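Local coordinates for putative protein-disulfide isomerase (Pseudomonas syringae pv. tomato, PDB 3GN3) that is of unknown function but, as a putative protein-disulfide isomerase of the DsbA family, probably takes part in thiol-disulfide exchange, at residues L36-L39 with L40-G44; I115-R118 with I119-Y122; N150-V154 with S155-M159. All blocks are in the same frame, centred on the assembly; numbering follows the deposited sequence.

How the interactions relate
The three contacts are local and follow one another along the chain. Interaction 1 lies on helix 36-43, which packs on the mixed sheet through strands 16-22 and 48-54. Interaction 2 lies on helix 112-123, within the run of helices between strands 48-54 and 157-160, the helical insertion expected of a DsbA-like chain. Interaction 3 leads out of that insertion, from the end of helix 137-150 back into the sheet. The centres of interactions 1 and 3 are about 20 Å apart, and interaction 2 is about 29 and 27 Å from them. With helix 36-43 on the sheet, strand 157-160 within it and helix 112-123 among helices, the division is consistent with a DsbA-like fold.

Interaction 1 (L36-L39 with L40-G44); sequences LDDL and LAQAG
Leu39 and Ala43 meet on the closely packed side of helix 36-43. The backbone N of Ala43 gives its hydrogen to Leu39 O over a short 2.6 Å, and the methyl carbon CB of Ala43 sits 3.1 Å from the same oxygen. Leu39 turns its branch away from its own N (chi1 176°), which carries the isobutyl group off the following turn and into the interior, where it touches Phe18, Val50, Trp177 and Ile181. Leu36 and Leu40 are tied by a backbone bond from Leu40 N to Leu36 O of 3.1 Å; their side chains extend this inner face, Leu36 resting on Val20 and Leu40 on Val48 and Val50.

On the outward side the side chains are polar, though Val174 of helix 174-181 lies against both Asp38 and Gln42. These two, one turn apart, join their backbones through Gln42 N and Asp38 O at 2.7 Å, but their polar ends reach each other through water. One water molecule donates to Asp38 OD2 at 3.1 Å and accepts from Gln42 NE2 at 2.9 Å. Gln42 CG lies beside its own N (chi1 -59°), bringing CG over Asp38 O at 3.2 Å, and the extended chain beyond it runs alongside Asp38 until NE2 is 3.6 Å from Asp38 CB. Asp37 and Ala41 add a further backbone bond on the exposed surface.

Gly44, with positive phi, ends the helix while its N still bonds Leu40 O. The whole is an amphipathic helix with a glycine at its C-terminal end, packed on the central sheet of a thioredoxin-like fold.

Interaction 2 (I115-R118 with I119-Y122); sequences IIAR and IERY
Helix 112-123 belongs to the helical insertion of this DsbA-like fold, and within it Ile115 to Tyr122 pack turn upon turn. The buried ridge is made by Ile115 and Ile119, where Ile115 CG2 lies 4.2 Å from Ile119 CD1. Cys69 touches Ile119, while Val65 and Ile66 of the same helix 63-73 touch Ile115.

On the next face Glu120 crosses Ile116 at a slant. Its CG stands beside its own N (chi1 -81°), so that the extended chain passes over Ile116 O, 3.3 Å from CG, and brings CD to 4.0 Å from Ile116 CG2. Glu120 OE1 goes on to accept from the backbone N atoms of Leu127 and Ala128, which would probably favour the ionised carboxylate.

Toward solvent the bent chain of Arg121 folds back, laying one guanidinium face over Ala117 O and setting NH1 3.6 Å from Ala117 CB. Arg118 and Tyr122 run side by side, pointing the same way. Glu96 meets both ends, its O bonding Arg118 NH2 and its OE1 the Tyr122 hydroxyl. The Arg118 guanidinium and Tyr122 ring planes are 83° apart, and the touch is made by Arg118 CG, 3.8 Å from Tyr122 CE2.

Interaction 3 (N150-V154 with S155-M159); sequences NGIHV and SPTFM
Ile152 and Thr157 face each other across the cis-proline loop of a thioredoxin-like fold, where the chain leaves helix 137-150, turns back and enters strand 157-160. The end-to-end directions of 150-154 and 155-159 are 141° apart, so the chain largely reverses. Two backbone features shape the bend: a Schellman motif at Gly151, whose positive phi ends the helix, and the cis peptide between Ser155 and Pro156. In thioredoxin-fold proteins this cis-proline sits beside the active-site motif; here Ser155 touches Cys26, and Pro156 packs on Phe28 and Ser29 at the start of helix 27-33, consistent with that arrangement.

Van der Waals contacts join the limbs. Ile152 approaches Thr157 obliquely, but the rotation of the Thr157 side chain is doubtful, its methyl lying implausibly near Val154 O, and the contacts between the two are therefore approximate. Nearer the bend, the CG1 methyl of Val154, set roughly opposite its own N (chi1 152°), lies 3.7 Å from Pro156 O. Deeper in, an apolar contact brings Ile152 CD1 within 4.4 Å of Met159 SD.

Polar groups of the two limbs form no hydrogen bond with each other and are met from outside. Gln55 and Gln57 donate to His153 O, and a glycerol, probably from the crystallisation liquor, is hydrogen-bonded to the N atoms of His153 and Val154. His153 ND1 is hydrogen-bonded to NH1 of Arg148 of the second subunit, while Asn150 ND2 bonds Tyr146 O and Asn150 OD1 bonds Gln149 of the third subunit; the turn thus also takes part in the assembly.

Between amide and thioether the side chains cross at about a right angle: Met159, with CG anti to its carbonyl carbon (chi1 -68°) and the chain extended at chi2, brings SD to 4.0 Å from Asn150 OD1.

Interaction 1 (L36-L39 with L40-G44)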
loop_
_atom_site.group_PDB
_atom_site.type_symbol
_atom_site.label_atom_id
_atom_site.label_comp_id
_atom_site.label_asym_id
_atom_site.label_seq_id
_atom_site.Cartn_x
_atom_site.Cartn_y
_atom_site.Cartn_z
ATOM N N LEU A 36 -11.777 -19.312 14.620
ATOM C CA LEU A 36 -10.458 -19.051 15.184
ATOM C C LEU A 36 -10.109 -19.944 16.379
ATOM O O LEU A 36 -8.934 -20.267 16.589
ATOM C CB LEU A 36 -10.249 -17.562 15.478
ATOM C CG LEU A 36 -10.272 -16.629 14.256
ATOM C CD1 LEU A 36 -10.311 -15.171 14.716
ATOM C CD2 LEU A 36 -9.094 -16.879 13.289
ATOM N N ASP A 37 -11.125 -20.365 17.144
ATOM C CA ASP A 37 -10.910 -21.336 18.236
ATOM C C ASP A 37 -10.384 -22.663 17.693
ATOM O O ASP A 37 -9.339 -23.125 18.146
ATOM C CB ASP A 37 -12.168 -21.561 19.080
ATOM C CG ASP A 37 -12.420 -20.438 20.091
ATOM O OD1 ASP A 37 -13.559 -20.352 20.616
ATOM O OD2 ASP A 37 -11.502 -19.635 20.372
ATOM N N ASP A 38 -11.080 -23.240 16.706
ATOM C CA ASP A 38 -10.601 -24.457 16.031
ATOM C C ASP A 38 -9.219 -24.248 15.495
ATOM O O ASP A 38 -8.360 -25.110 15.660
ATOM C CB ASP A 38 -11.424 -24.845 14.807
ATOM C CG ASP A 38 -12.877 -24.885 15.068
ATOM O OD1 ASP A 38 -13.282 -24.604 16.229
ATOM O OD2 ASP A 38 -13.610 -25.188 14.087
ATOM N N LEU A 39 -9.015 -23.122 14.817
ATOM C CA LEU A 39 -7.734 -22.880 14.203
ATOM C C LEU A 39 -6.585 -23.031 15.212
ATOM O O LEU A 39 -5.620 -23.753 14.964
ATOM C CB LEU A 39 -7.684 -21.524 13.480
ATOM C CG LEU A 39 -6.235 -21.439 13.006
ATOM C CD1 LEU A 39 -6.051 -22.139 11.649
ATOM C CD2 LEU A 39 -5.695 -20.062 13.018
ATOM N N LEU A 40 -6.709 -22.355 16.346
ATOM C CA LEU A 40 -5.699 -22.389 17.393
ATOM C C LEU A 40 -5.515 -23.813 17.975
ATOM O O LEU A 40 -4.391 -24.298 18.131
ATOM C CB LEU A 40 -6.108 -21.399 18.476
ATOM C CG LEU A 40 -5.065 -20.868 19.443
ATOM C CD1 LEU A 40 -3.924 -20.195 18.689
ATOM C CD2 LEU A 40 -5.760 -19.917 20.376
ATOM N N ALA A 41 -6.637 -24.468 18.267
ATOM C CA ALA A 41 -6.669 -25.870 18.697
ATOM C C ALA A 41 -5.964 -26.810 17.703
ATOM O O ALA A 41 -5.113 -27.606 18.086
ATOM C CB ALA A 41 -8.102 -26.302 18.912
ATOM N N GLN A 42 -6.318 -26.702 16.430
ATOM C CA GLN A 42 -5.760 -27.552 15.389
ATOM C C GLN A 42 -4.357 -27.173 14.984
ATOM O O GLN A 42 -3.550 -28.044 14.765
ATOM C CB GLN A 42 -6.666 -27.569 14.168
ATOM C CG GLN A 42 -8.035 -28.078 14.509
ATOM C CD GLN A 42 -8.923 -28.181 13.327
ATOM O OE1 GLN A 42 -8.469 -28.437 12.206
ATOM N NE2 GLN A 42 -10.214 -27.993 13.553
ATOM N N ALA A 43 -4.056 -25.884 14.866
ATOM C CA ALA A 43 -2.696 -25.470 14.534
ATOM C C ALA A 43 -1.733 -25.669 15.703
ATOM O O ALA A 43 -0.583 -26.046 15.496
ATOM C CB ALA A 43 -2.673 -24.029 14.056
ATOM N N GLY A 44 -2.218 -25.400 16.920
ATOM C CA GLY A 44 -1.440 -25.553 18.156
ATOM C C GLY A 44 -0.825 -24.256 18.658
ATOM O O GLY A 44 -0.099 -23.585 17.927
HETATM O O HOH W 1 -12.741 -27.593 12.251
#

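Interaction 2 (I115-R118 with I119-Y122)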
loop_
_atom_site.group_PDB
_atom_site.type_symbol
_atom_site.label_atom_id
_atom_site.label_comp_id
_atom_site.label_asym_id
_atom_site.label_seq_id
_atom_site.Cartn_x
_atom_site.Cartn_y
_atom_site.Cartn_z
ATOM N N ILE A 115 -26.900 1.331 20.349
ATOM C CA ILE A 115 -25.916 0.319 19.958
ATOM C C ILE A 115 -25.045 -0.108 21.145
ATOM O O ILE A 115 -24.825 -1.302 21.365
ATOM C CB ILE A 115 -25.061 0.815 18.745
ATOM C CG1 ILE A 115 -25.943 1.027 17.498
ATOM C CG2 ILE A 115 -23.880 -0.108 18.446
ATOM C CD1 ILE A 115 -27.002 -0.045 17.229
ATOM N N ILE A 116 -24.578 0.861 21.925
ATOM C CA ILE A 116 -23.763 0.533 23.097
ATOM C C ILE A 116 -24.528 -0.284 24.143
ATOM O O ILE A 116 -24.017 -1.286 24.654
ATOM C CB ILE A 116 -23.158 1.773 23.756
ATOM C CG1 ILE A 116 -22.182 2.445 22.789
ATOM C CG2 ILE A 116 -22.458 1.391 25.074
ATOM C CD1 ILE A 116 -21.626 3.773 23.302
ATOM N N ALA A 117 -25.748 0.155 24.453
ATOM C CA ALA A 117 -26.645 -0.550 25.373
ATOM C C ALA A 117 -26.907 -1.999 24.906
ATOM O O ALA A 117 -26.829 -2.940 25.701
ATOM C CB ALA A 117 -27.957 0.228 25.522
ATOM N N ARG A 118 -27.181 -2.143 23.605
ATOM C CA ARG A 118 -27.404 -3.423 22.928
ATOM C C ARG A 118 -26.228 -4.410 23.081
ATOM O O ARG A 118 -26.420 -5.589 23.415
ATOM C CB ARG A 118 -27.685 -3.161 21.451
ATOM C CG ARG A 118 -28.270 -4.338 20.703
ATOM C CD ARG A 118 -29.678 -4.055 20.320
ATOM N NE ARG A 118 -29.834 -3.709 18.909
ATOM C CZ ARG A 118 -30.071 -2.490 18.440
ATOM N NH1 ARG A 118 -30.157 -1.456 19.255
ATOM N NH2 ARG A 118 -30.216 -2.300 17.143
ATOM N N ILE A 119 -25.012 -3.930 22.844
ATOM C CA ILE A 119 -23.817 -4.744 23.048
ATOM C C ILE A 119 -23.623 -5.072 24.531
ATOM O O ILE A 119 -23.189 -6.177 24.889
ATOM C CB ILE A 119 -22.563 -4.037 22.487
ATOM C CG1 ILE A 119 -22.697 -3.847 20.969
ATOM C CG2 ILE A 119 -21.290 -4.781 22.894
ATOM C CD1 ILE A 119 -21.554 -3.078 20.346
ATOM N N GLU A 120 -23.942 -4.116 25.399
ATOM C CA GLU A 120 -23.885 -4.353 26.839
ATOM C C GLU A 120 -24.813 -5.484 27.265
ATOM O O GLU A 120 -24.371 -6.407 27.950
ATOM C CB GLU A 120 -24.186 -3.079 27.610
ATOM C CG GLU A 120 -22.990 -2.156 27.711
ATOM C CD GLU A 120 -23.358 -0.817 28.277
ATOM O OE1 GLU A 120 -22.455 -0.135 28.821
ATOM O OE2 GLU A 120 -24.555 -0.461 28.175
ATOM N N ARG A 121 -26.069 -5.425 26.822
ATOM C CA ARG A 121 -27.057 -6.481 27.064
ATOM C C ARG A 121 -26.504 -7.859 26.722
ATOM O O ARG A 121 -26.388 -8.746 27.589
ATOM C CB ARG A 121 -28.279 -6.267 26.179
ATOM C CG ARG A 121 -29.578 -6.249 26.914
ATOM C CD ARG A 121 -30.045 -4.815 27.022
ATOM N NE ARG A 121 -30.492 -4.341 25.708
ATOM C CZ ARG A 121 -30.743 -3.073 25.388
ATOM N NH1 ARG A 121 -30.589 -2.102 26.288
ATOM N NH2 ARG A 121 -31.147 -2.783 24.158
ATOM N N TYR A 122 -26.137 -7.997 25.445
ATOM C CA TYR A 122 -25.766 -9.250 24.821
ATOM C C TYR A 122 -24.449 -9.818 25.308
ATOM O O TYR A 122 -24.272 -11.037 25.338
ATOM C CB TYR A 122 -25.683 -9.032 23.324
ATOM C CG TYR A 122 -27.011 -8.913 22.622
ATOM C CD1 TYR A 122 -28.161 -9.512 23.141
ATOM C CD2 TYR A 122 -27.108 -8.239 21.406
ATOM C CE1 TYR A 122 -29.353 -9.436 22.473
ATOM C CE2 TYR A 122 -28.296 -8.156 20.733
ATOM C CZ TYR A 122 -29.409 -8.754 21.274
ATOM O OH TYR A 122 -30.591 -8.649 20.611
#

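Interaction 3 (N150-V154 with S155-M159)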
loop_
_atom_site.group_PDB
_atom_site.type_symbol
_atom_site.label_atom_id
_atom_site.label_comp_id
_atom_site.label_asym_id
_atom_site.label_seq_id
_atom_site.Cartn_x
_atom_site.Cartn_y
_atom_site.Cartn_z
ATOM N N ASN A 150 -0.998 -1.829 5.155
ATOM C CA ASN A 150 -0.935 -3.141 4.536
ATOM C C ASN A 150 -1.885 -3.312 3.341
ATOM O O ASN A 150 -1.864 -4.355 2.681
ATOM C CB ASN A 150 -1.109 -4.242 5.591
ATOM C CG ASN A 150 0.145 -4.419 6.434
ATOM O OD1 ASN A 150 1.125 -5.028 5.977
ATOM N ND2 ASN A 150 0.136 -3.865 7.674
ATOM N N GLY A 151 -2.692 -2.283 3.065
ATOM C CA GLY A 151 -3.598 -2.261 1.925
ATOM C C GLY A 151 -4.788 -3.190 2.083
ATOM O O GLY A 151 -5.366 -3.641 1.095
ATOM N N ILE A 152 -5.178 -3.466 3.324
ATOM C CA ILE A 152 -6.334 -4.329 3.569
ATOM C C ILE A 152 -7.571 -3.595 3.096
ATOM O O ILE A 152 -7.696 -2.411 3.323
ATOM C CB ILE A 152 -6.487 -4.727 5.081
ATOM C CG1 ILE A 152 -5.156 -5.238 5.673
ATOM C CG2 ILE A 152 -7.590 -5.750 5.249
ATOM C CD1 ILE A 152 -4.423 -6.326 4.851
ATOM N N HIS A 153 -8.473 -4.299 2.418
ATOM C CA HIS A 153 -9.742 -3.737 1.990
ATOM C C HIS A 153 -10.868 -4.734 2.276
ATOM O O HIS A 153 -11.794 -4.460 3.053
ATOM C CB HIS A 153 -9.710 -3.399 0.501
ATOM C CG HIS A 153 -11.045 -2.981 -0.034
ATOM N ND1 HIS A 153 -11.736 -1.899 0.472
ATOM C CD2 HIS A 153 -11.829 -3.511 -1.000
ATOM C CE1 HIS A 153 -12.884 -1.772 -0.171
ATOM N NE2 HIS A 153 -12.965 -2.737 -1.069
ATOM N N VAL A 154 -10.771 -5.898 1.652
ATOM C CA VAL A 154 -11.784 -6.921 1.771
ATOM C C VAL A 154 -11.784 -7.492 3.190
ATOM O O VAL A 154 -10.733 -7.735 3.744
ATOM C CB VAL A 154 -11.554 -8.023 0.701
ATOM C CG1 VAL A 154 -12.061 -9.357 1.152
ATOM C CG2 VAL A 154 -12.211 -7.619 -0.606
ATOM N N SER A 155 -12.957 -7.695 3.790
ATOM C CA SER A 155 -13.010 -8.412 5.053
ATOM C C SER A 155 -13.667 -9.788 4.897
ATOM O O SER A 155 -14.716 -9.903 4.269
ATOM C CB SER A 155 -13.712 -7.569 6.129
ATOM O OG SER A 155 -15.081 -7.414 5.840
ATOM N N PRO A 156 -13.047 -10.839 5.466
ATOM C CA PRO A 156 -11.777 -10.774 6.187
ATOM C C PRO A 156 -10.615 -10.823 5.230
ATOM O O PRO A 156 -10.784 -11.232 4.077
ATOM C CB PRO A 156 -11.782 -12.073 7.001
ATOM C CG PRO A 156 -12.505 -13.033 6.116
ATOM C CD PRO A 156 -13.601 -12.208 5.463
ATOM N N THR A 157 -9.432 -10.415 5.684
ATOM C CA THR A 157 -8.241 -10.834 4.959
ATOM C C THR A 157 -7.232 -11.458 5.918
ATOM O O THR A 157 -7.203 -11.120 7.099
ATOM C CB THR A 157 -7.667 -9.772 3.909
ATOM O OG1 THR A 157 -6.423 -9.218 4.340
ATOM C CG2 THR A 157 -8.608 -8.685 3.584
ATOM N N PHE A 158 -6.449 -12.401 5.409
ATOM C CA PHE A 158 -5.570 -13.215 6.237
ATOM C C PHE A 158 -4.122 -12.896 5.931
ATOM O O PHE A 158 -3.774 -12.746 4.781
ATOM C CB PHE A 158 -5.839 -14.709 5.956
ATOM C CG PHE A 158 -7.285 -15.092 6.081
ATOM C CD1 PHE A 158 -7.809 -15.477 7.321
ATOM C CD2 PHE A 158 -8.139 -15.020 4.976
ATOM C CE1 PHE A 158 -9.144 -15.800 7.459
ATOM C CE2 PHE A 158 -9.481 -15.347 5.092
ATOM C CZ PHE A 158 -9.983 -15.746 6.339
ATOM N N MET A 159 -3.284 -12.783 6.950
ATOM C CA MET A 159 -1.841 -12.595 6.748
ATOM C C MET A 159 -1.099 -13.725 7.451
ATOM O O MET A 159 -1.463 -14.110 8.563
ATOM C CB MET A 159 -1.348 -11.225 7.286
ATOM C CG MET A 159 -1.876 -10.009 6.506
ATOM S SD MET A 159 -0.985 -8.415 6.541
ATOM C CE MET A 159 -0.457 -8.314 8.271
#